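Local coordinates for protein SidF, inhibitor of growth family, member 3 (PDB 4FYE) that is a phosphoinositide phosphatase of Legionella pneumophila, classed with the enzymes that remove the 3-phosphate from phosphatidylinositol 3,4,5-trisphosphate, at residues A[326-331]-A[343-348]; A[316-321]-A[337-342]. The protein carries 1 engineered substitution. All blocks are in the same frame, centred on the assembly; numbering follows the deposited sequence.

Interaction 1: residues A[326-331]-A[343-348]; sequences YRPDEL and IKLYVE
Leu345 is the centre of the contact between the loop 326-331 and the helix residues 343-348, and Pro328 and Tyr326 both pack against it. The CD1 methyl of Leu345 points at the CD corner of the Pro328 ring, 3.8 Å from that carbon, which is bonded to the proline nitrogen. The same methyl also rests 3.9 Å from the carbonyl O of Tyr326, so a single branch of the leucine touches both the pyrrolidine ring and the backbone carbonyl two residues earlier. CG of Leu345 stands beside the backbone N and anti to the carbonyl carbon (chi1 -76°), which sends the branched end off the helix and toward the loop. The same leucine also packs on Ile322, and Pro328 on Gln341.

The outer part is looser. CB of Tyr326 stays 4.9 Å from CD2 of Leu345, and the ring beyond it leads away; it stacks instead with His349, one residue farther along the helix than Glu348. Farther along the loop, exposed Asp329 bends back on its own chain, its OD1 accepting the N-H of Glu330 at 3.1 Å on the anti side of the carboxylate. Arg327 is held separately, through NE to the carbonyl of Ile322.

With about 99 Å² buried in all and no hydrogen bond between the two segments, loop and helix meet here by van der Waals packing, which sets the distance between them but little of their orientation; the bond from Arg327 to Ile322 adds a directional polar tie from outside the contact.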
loop_
_atom_site.group_PDB
_atom_site.type_symbol
_atom_site.label_atom_id
_atom_site.label_comp_id
_atom_site.label_asym_id
_atom_site.label_seq_id
_atom_site.Cartn_x
_atom_site.Cartn_y
_atom_site.Cartn_z
ATOM N N TYR A 326 -1.378 16.104 -34.848
ATOM C CA TYR A 326 -1.799 14.701 -34.767
ATOM C C TYR A 326 -3.187 14.547 -34.207
ATOM O O TYR A 326 -3.665 13.434 -34.068
ATOM C CB TYR A 326 -0.836 13.879 -33.938
ATOM C CG TYR A 326 0.531 13.987 -34.496
ATOM C CD1 TYR A 326 0.809 13.513 -35.775
ATOM C CD2 TYR A 326 1.548 14.599 -33.770
ATOM C CE1 TYR A 326 2.073 13.641 -36.317
ATOM C CE2 TYR A 326 2.821 14.719 -34.294
ATOM C CZ TYR A 326 3.070 14.246 -35.572
ATOM O OH TYR A 326 4.322 14.370 -36.102
ATOM N N ARG A 327 -3.841 15.639 -33.860
ATOM C CA ARG A 327 -5.156 15.494 -33.298
ATOM C C ARG A 327 -6.115 15.187 -34.435
ATOM O O ARG A 327 -6.055 15.820 -35.470
ATOM C CB ARG A 327 -5.586 16.767 -32.593
ATOM C CG ARG A 327 -4.916 17.045 -31.274
ATOM C CD ARG A 327 -5.100 18.526 -30.968
ATOM N NE ARG A 327 -4.440 18.902 -29.716
ATOM C CZ ARG A 327 -4.555 20.080 -29.129
ATOM N NH1 ARG A 327 -5.309 21.025 -29.649
ATOM N NH2 ARG A 327 -3.903 20.319 -28.026
ATOM N N PRO A 328 -6.982 14.183 -34.260
ATOM C CA PRO A 328 -7.999 13.948 -35.285
ATOM C C PRO A 328 -9.093 15.023 -35.219
ATOM O O PRO A 328 -9.487 15.482 -34.122
ATOM C CB PRO A 328 -8.575 12.586 -34.888
ATOM C CG PRO A 328 -8.420 12.546 -33.406
ATOM C CD PRO A 328 -7.126 13.257 -33.119
ATOM N N ASP A 329 -9.586 15.407 -36.388
ATOM C CA ASP A 329 -10.637 16.414 -36.474
ATOM C C ASP A 329 -11.879 15.952 -35.724
ATOM O O ASP A 329 -12.438 16.715 -34.939
ATOM C CB ASP A 329 -10.921 16.768 -37.940
ATOM C CG ASP A 329 -10.532 15.642 -38.903
ATOM O OD1 ASP A 329 -10.567 14.444 -38.484
ATOM O OD2 ASP A 329 -10.188 15.965 -40.071
ATOM N N GLU A 330 -12.269 14.692 -35.909
ATOM C CA GLU A 330 -13.356 14.132 -35.117
ATOM C C GLU A 330 -12.953 12.922 -34.265
ATOM O O GLU A 330 -12.413 11.922 -34.743
ATOM C CB GLU A 330 -14.590 13.823 -35.972
ATOM C CG GLU A 330 -14.286 13.390 -37.401
ATOM C CD GLU A 330 -15.095 12.182 -37.831
ATOM O OE1 GLU A 330 -15.604 12.189 -38.973
ATOM O OE2 GLU A 330 -15.218 11.222 -37.027
ATOM N N LEU A 331 -13.221 13.035 -32.977
ATOM C CA LEU A 331 -13.155 11.892 -32.085
ATOM C C LEU A 331 -14.434 11.070 -32.293
ATOM O O LEU A 331 -15.471 11.619 -32.678
ATOM C CB LEU A 331 -13.072 12.356 -30.626
ATOM C CG LEU A 331 -11.965 13.307 -30.162
ATOM C CD1 LEU A 331 -12.513 14.377 -29.210
ATOM C CD2 LEU A 331 -10.820 12.523 -29.534
ATOM N N ILE A 343 -5.755 8.051 -25.447
ATOM C CA ILE A 343 -4.686 7.437 -24.665
ATOM C C ILE A 343 -3.591 6.944 -25.578
ATOM O O ILE A 343 -2.396 7.193 -25.357
ATOM C CB ILE A 343 -5.200 6.320 -23.776
ATOM C CG1 ILE A 343 -6.011 6.949 -22.665
ATOM C CG2 ILE A 343 -4.035 5.506 -23.171
ATOM C CD1 ILE A 343 -6.798 5.909 -21.847
ATOM N N LYS A 344 -4.024 6.305 -26.650
ATOM C CA LYS A 344 -3.116 5.806 -27.654
ATOM C C LYS A 344 -2.261 6.925 -28.283
ATOM O O LYS A 344 -1.077 6.783 -28.401
ATOM C CB LYS A 344 -3.879 5.036 -28.751
ATOM C CG LYS A 344 -2.914 4.532 -29.819
ATOM C CD LYS A 344 -3.522 4.211 -31.168
ATOM C CE LYS A 344 -2.403 4.257 -32.193
ATOM N NZ LYS A 344 -2.755 3.426 -33.376
ATOM N N LEU A 345 -2.876 8.022 -28.679
ATOM C CA LEU A 345 -2.119 9.106 -29.273
ATOM C C LEU A 345 -1.217 9.740 -28.225
ATOM O O LEU A 345 -0.095 10.061 -28.512
ATOM C CB LEU A 345 -3.051 10.154 -29.904
ATOM C CG LEU A 345 -3.658 9.732 -31.255
ATOM C CD1 LEU A 345 -4.826 10.598 -31.732
ATOM C CD2 LEU A 345 -2.632 9.630 -32.382
ATOM N N TYR A 346 -1.702 9.870 -26.992
ATOM C CA TYR A 346 -0.940 10.448 -25.928
ATOM C C TYR A 346 0.345 9.663 -25.731
ATOM O O TYR A 346 1.450 10.281 -25.564
ATOM C CB TYR A 346 -1.741 10.539 -24.621
ATOM C CG TYR A 346 -0.865 10.907 -23.411
ATOM C CD1 TYR A 346 -0.212 12.133 -23.339
ATOM C CD2 TYR A 346 -0.663 10.042 -22.407
ATOM C CE1 TYR A 346 0.608 12.461 -22.268
ATOM C CE2 TYR A 346 0.136 10.353 -21.338
ATOM C CZ TYR A 346 0.785 11.564 -21.287
ATOM O OH TYR A 346 1.618 11.890 -20.219
ATOM N N VAL A 347 0.203 8.326 -25.747
ATOM C CA VAL A 347 1.304 7.436 -25.407
ATOM C C VAL A 347 2.339 7.446 -26.529
ATOM O O VAL A 347 3.543 7.419 -26.272
ATOM C CB VAL A 347 0.845 5.964 -25.174
ATOM C CG1 VAL A 347 2.071 5.056 -25.096
ATOM C CG2 VAL A 347 0.022 5.847 -23.913
ATOM N N GLU A 348 1.852 7.558 -27.756
ATOM C CA GLU A 348 2.666 7.481 -28.948
ATOM C C GLU A 348 3.549 8.739 -29.039
ATOM O O GLU A 348 4.713 8.656 -29.377
ATOM C CB GLU A 348 1.732 7.249 -30.140
ATOM C CG GLU A 348 2.284 7.427 -31.555
ATOM C CD GLU A 348 1.172 7.333 -32.643
ATOM O OE1 GLU A 348 1.276 8.034 -33.691
ATOM O OE2 GLU A 348 0.182 6.562 -32.454
#

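Interaction 2: residues A[316-321]-A[337-342]; sequences EDLWNK and KARAQL
Leu318 projects between Arg339 and Leu342, two residues a little under one helical turn apart, and touches both. Its CD1 methyl lies over one face of the Arg339 guanidinium, 3.6 Å from NH1, with the two side chains crossing at about a right angle. The same methyl is 4.0 Å from CB of Leu342, and the two CB atoms, of Leu318 and Leu342, are 4.1 Å apart, so the leucines meet close to their backbones. Beside them, CD1 of Leu342 reaches the edge of the Trp319 indole, 3.9 Å from CE3 and in the plane of the ring.

The backbones behind these side chains belong to two consecutive helices, 315-320 and 335-349, joined by a loop of about 14 residues. The short axes come within 10.0 Å and run in broadly the same direction, 36° apart; the connection therefore has to travel back before the second helix starts, unlike the tight turn of an antiparallel hairpin.

A second shell sets the flat groups in place. The extended chain of Arg339, its CG anti to the backbone N (chi1 -169°), delivers the guanidinium to the start of the first helix, where NH1 is hydrogen-bonded to OD1 of Asn315 and to the carbonyl of Met313. NE is bonded to the carbonyl of Thr6, near the N-terminus, so the buried charge has polar partners while a leucine methyl covers one face. Trp319 receives Arg327 in a cation-pi contact, and Leu331 from the connecting loop packs on Leu342.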
loop_
_atom_site.group_PDB
_atom_site.type_symbol
_atom_site.label_atom_id
_atom_site.label_comp_id
_atom_site.label_asym_id
_atom_site.label_seq_id
_atom_site.Cartn_x
_atom_site.Cartn_y
_atom_site.Cartn_z
ATOM N N GLU A 316 -9.454 16.186 -21.315
ATOM C CA GLU A 316 -8.875 17.496 -21.688
ATOM C C GLU A 316 -7.340 17.397 -21.583
ATOM O O GLU A 316 -6.636 17.830 -22.492
ATOM C CB GLU A 316 -9.341 18.608 -20.752
ATOM C CG GLU A 316 -10.321 19.635 -21.307
ATOM C CD GLU A 316 -10.349 20.959 -20.480
ATOM O OE1 GLU A 316 -10.651 22.052 -21.065
ATOM O OE2 GLU A 316 -10.070 20.927 -19.238
ATOM N N ASP A 317 -6.858 16.819 -20.474
ATOM C CA ASP A 317 -5.421 16.570 -20.187
ATOM C C ASP A 317 -4.718 15.770 -21.302
ATOM O O ASP A 317 -3.652 16.117 -21.723
ATOM C CB ASP A 317 -5.260 15.789 -18.880
ATOM C CG ASP A 317 -5.498 16.637 -17.597
ATOM O OD1 ASP A 317 -5.378 17.894 -17.643
ATOM O OD2 ASP A 317 -5.814 16.029 -16.523
ATOM N N LEU A 318 -5.293 14.684 -21.783
ATOM C CA LEU A 318 -4.624 13.964 -22.831
ATOM C C LEU A 318 -4.571 14.787 -24.160
ATOM O O LEU A 318 -3.530 14.890 -24.856
ATOM C CB LEU A 318 -5.336 12.624 -23.043
ATOM C CG LEU A 318 -5.371 11.650 -21.886
ATOM C CD1 LEU A 318 -6.615 10.769 -21.937
ATOM C CD2 LEU A 318 -4.156 10.763 -21.907
ATOM N N TRP A 319 -5.704 15.371 -24.510
ATOM C CA TRP A 319 -5.792 16.261 -25.591
ATOM C C TRP A 319 -4.729 17.326 -25.622
ATOM O O TRP A 319 -4.155 17.612 -26.694
ATOM C CB TRP A 319 -7.149 16.922 -25.512
ATOM C CG TRP A 319 -7.488 17.775 -26.695
ATOM C CD1 TRP A 319 -7.522 19.167 -26.748
ATOM C CD2 TRP A 319 -7.852 17.317 -28.047
ATOM N NE1 TRP A 319 -7.887 19.592 -27.998
ATOM C CE2 TRP A 319 -8.091 18.533 -28.837
ATOM C CE3 TRP A 319 -8.005 16.060 -28.664
ATOM C CZ2 TRP A 319 -8.474 18.476 -30.187
ATOM C CZ3 TRP A 319 -8.388 16.014 -30.034
ATOM C CH2 TRP A 319 -8.607 17.190 -30.776
ATOM N N ASN A 320 -4.466 17.958 -24.483
ATOM C CA ASN A 320 -3.546 19.088 -24.478
ATOM C C ASN A 320 -2.144 18.590 -24.729
ATOM O O ASN A 320 -1.303 19.303 -25.188
ATOM C CB ASN A 320 -3.609 19.883 -23.156
ATOM C CG ASN A 320 -5.008 20.464 -22.862
ATOM O OD1 ASN A 320 -5.687 21.037 -23.733
ATOM N ND2 ASN A 320 -5.435 20.332 -21.603
ATOM N N LYS A 321 -1.937 17.330 -24.423
ATOM C CA LYS A 321 -0.672 16.674 -24.563
ATOM C C LYS A 321 -0.484 16.052 -25.936
ATOM O O LYS A 321 0.556 15.531 -26.226
ATOM C CB LYS A 321 -0.531 15.641 -23.439
ATOM C CG LYS A 321 0.612 15.920 -22.479
ATOM C CD LYS A 321 0.465 17.215 -21.714
ATOM C CE LYS A 321 1.840 17.845 -21.555
ATOM N NZ LYS A 321 2.357 17.424 -20.218
ATOM N N LYS A 337 -14.536 4.846 -26.717
ATOM C CA LYS A 337 -13.693 4.685 -27.886
ATOM C C LYS A 337 -12.953 6.008 -28.205
ATOM O O LYS A 337 -11.945 6.031 -28.923
ATOM C CB LYS A 337 -14.540 4.085 -29.054
ATOM C CG LYS A 337 -14.138 4.330 -30.532
ATOM C CD LYS A 337 -12.637 4.282 -30.933
ATOM C CE LYS A 337 -12.446 4.284 -32.467
ATOM N NZ LYS A 337 -11.370 5.163 -33.052
ATOM N N ALA A 338 -13.453 7.095 -27.636
ATOM C CA ALA A 338 -12.769 8.379 -27.718
ATOM C C ALA A 338 -11.592 8.467 -26.713
ATOM O O ALA A 338 -10.470 8.798 -27.091
ATOM C CB ALA A 338 -13.754 9.520 -27.494
ATOM N N ARG A 339 -11.847 8.158 -25.451
ATOM C CA ARG A 339 -10.736 8.031 -24.516
ATOM C C ARG A 339 -9.657 7.079 -25.036
ATOM O O ARG A 339 -8.457 7.386 -24.923
ATOM C CB ARG A 339 -11.155 7.668 -23.061
ATOM C CG ARG A 339 -9.991 7.814 -22.085
ATOM C CD ARG A 339 -10.505 7.905 -20.681
ATOM N NE ARG A 339 -9.440 7.861 -19.689
ATOM C CZ ARG A 339 -8.877 8.943 -19.128
ATOM N NH1 ARG A 339 -9.208 10.221 -19.453
ATOM N NH2 ARG A 339 -7.970 8.734 -18.234
ATOM N N ALA A 340 -10.043 5.934 -25.600
ATOM C CA ALA A 340 -9.000 4.991 -26.052
ATOM C C ALA A 340 -8.051 5.687 -27.059
ATOM O O ALA A 340 -6.837 5.493 -27.021
ATOM C CB ALA A 340 -9.629 3.728 -26.692
ATOM N N GLN A 341 -8.640 6.437 -27.984
ATOM C CA GLN A 341 -7.893 7.042 -29.067
ATOM C C GLN A 341 -6.952 8.116 -28.481
ATOM O O GLN A 341 -5.786 8.209 -28.838
ATOM C CB GLN A 341 -8.873 7.641 -30.087
ATOM C CG GLN A 341 -8.219 8.060 -31.373
ATOM C CD GLN A 341 -9.135 8.941 -32.259
ATOM O OE1 GLN A 341 -9.946 9.751 -31.767
ATOM N NE2 GLN A 341 -8.995 8.791 -33.574
ATOM N N LEU A 342 -7.473 8.919 -27.564
ATOM C CA LEU A 342 -6.689 9.865 -26.809
ATOM C C LEU A 342 -5.528 9.197 -26.089
ATOM O O LEU A 342 -4.423 9.709 -26.138
ATOM C CB LEU A 342 -7.581 10.550 -25.783
ATOM C CG LEU A 342 -8.188 11.899 -26.159
ATOM C CD1 LEU A 342 -7.903 12.306 -27.603
ATOM C CD2 LEU A 342 -9.661 11.954 -25.786
#

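In the fold
Interactions 1 and 2 share helix 335-349 and lie about 6 Å apart, centre to centre, with segments that alternate along the chain. Interaction 2 is the buried member: it sets helix 315-320 against the first half of that helix and covers about twice the area. Interaction 1 lies at the surface, where the connecting loop passes the later half. Neither has a hydrogen bond across its segments, but the inner contact takes in a buried guanidinium with polar partners, whereas the outer one sets a leucine methyl on a proline ring and a backbone carbonyl, with no charged group in the contact. The two sites abut directly, with NH2 of Arg327 3.0 Å from the backbone O of Trp319.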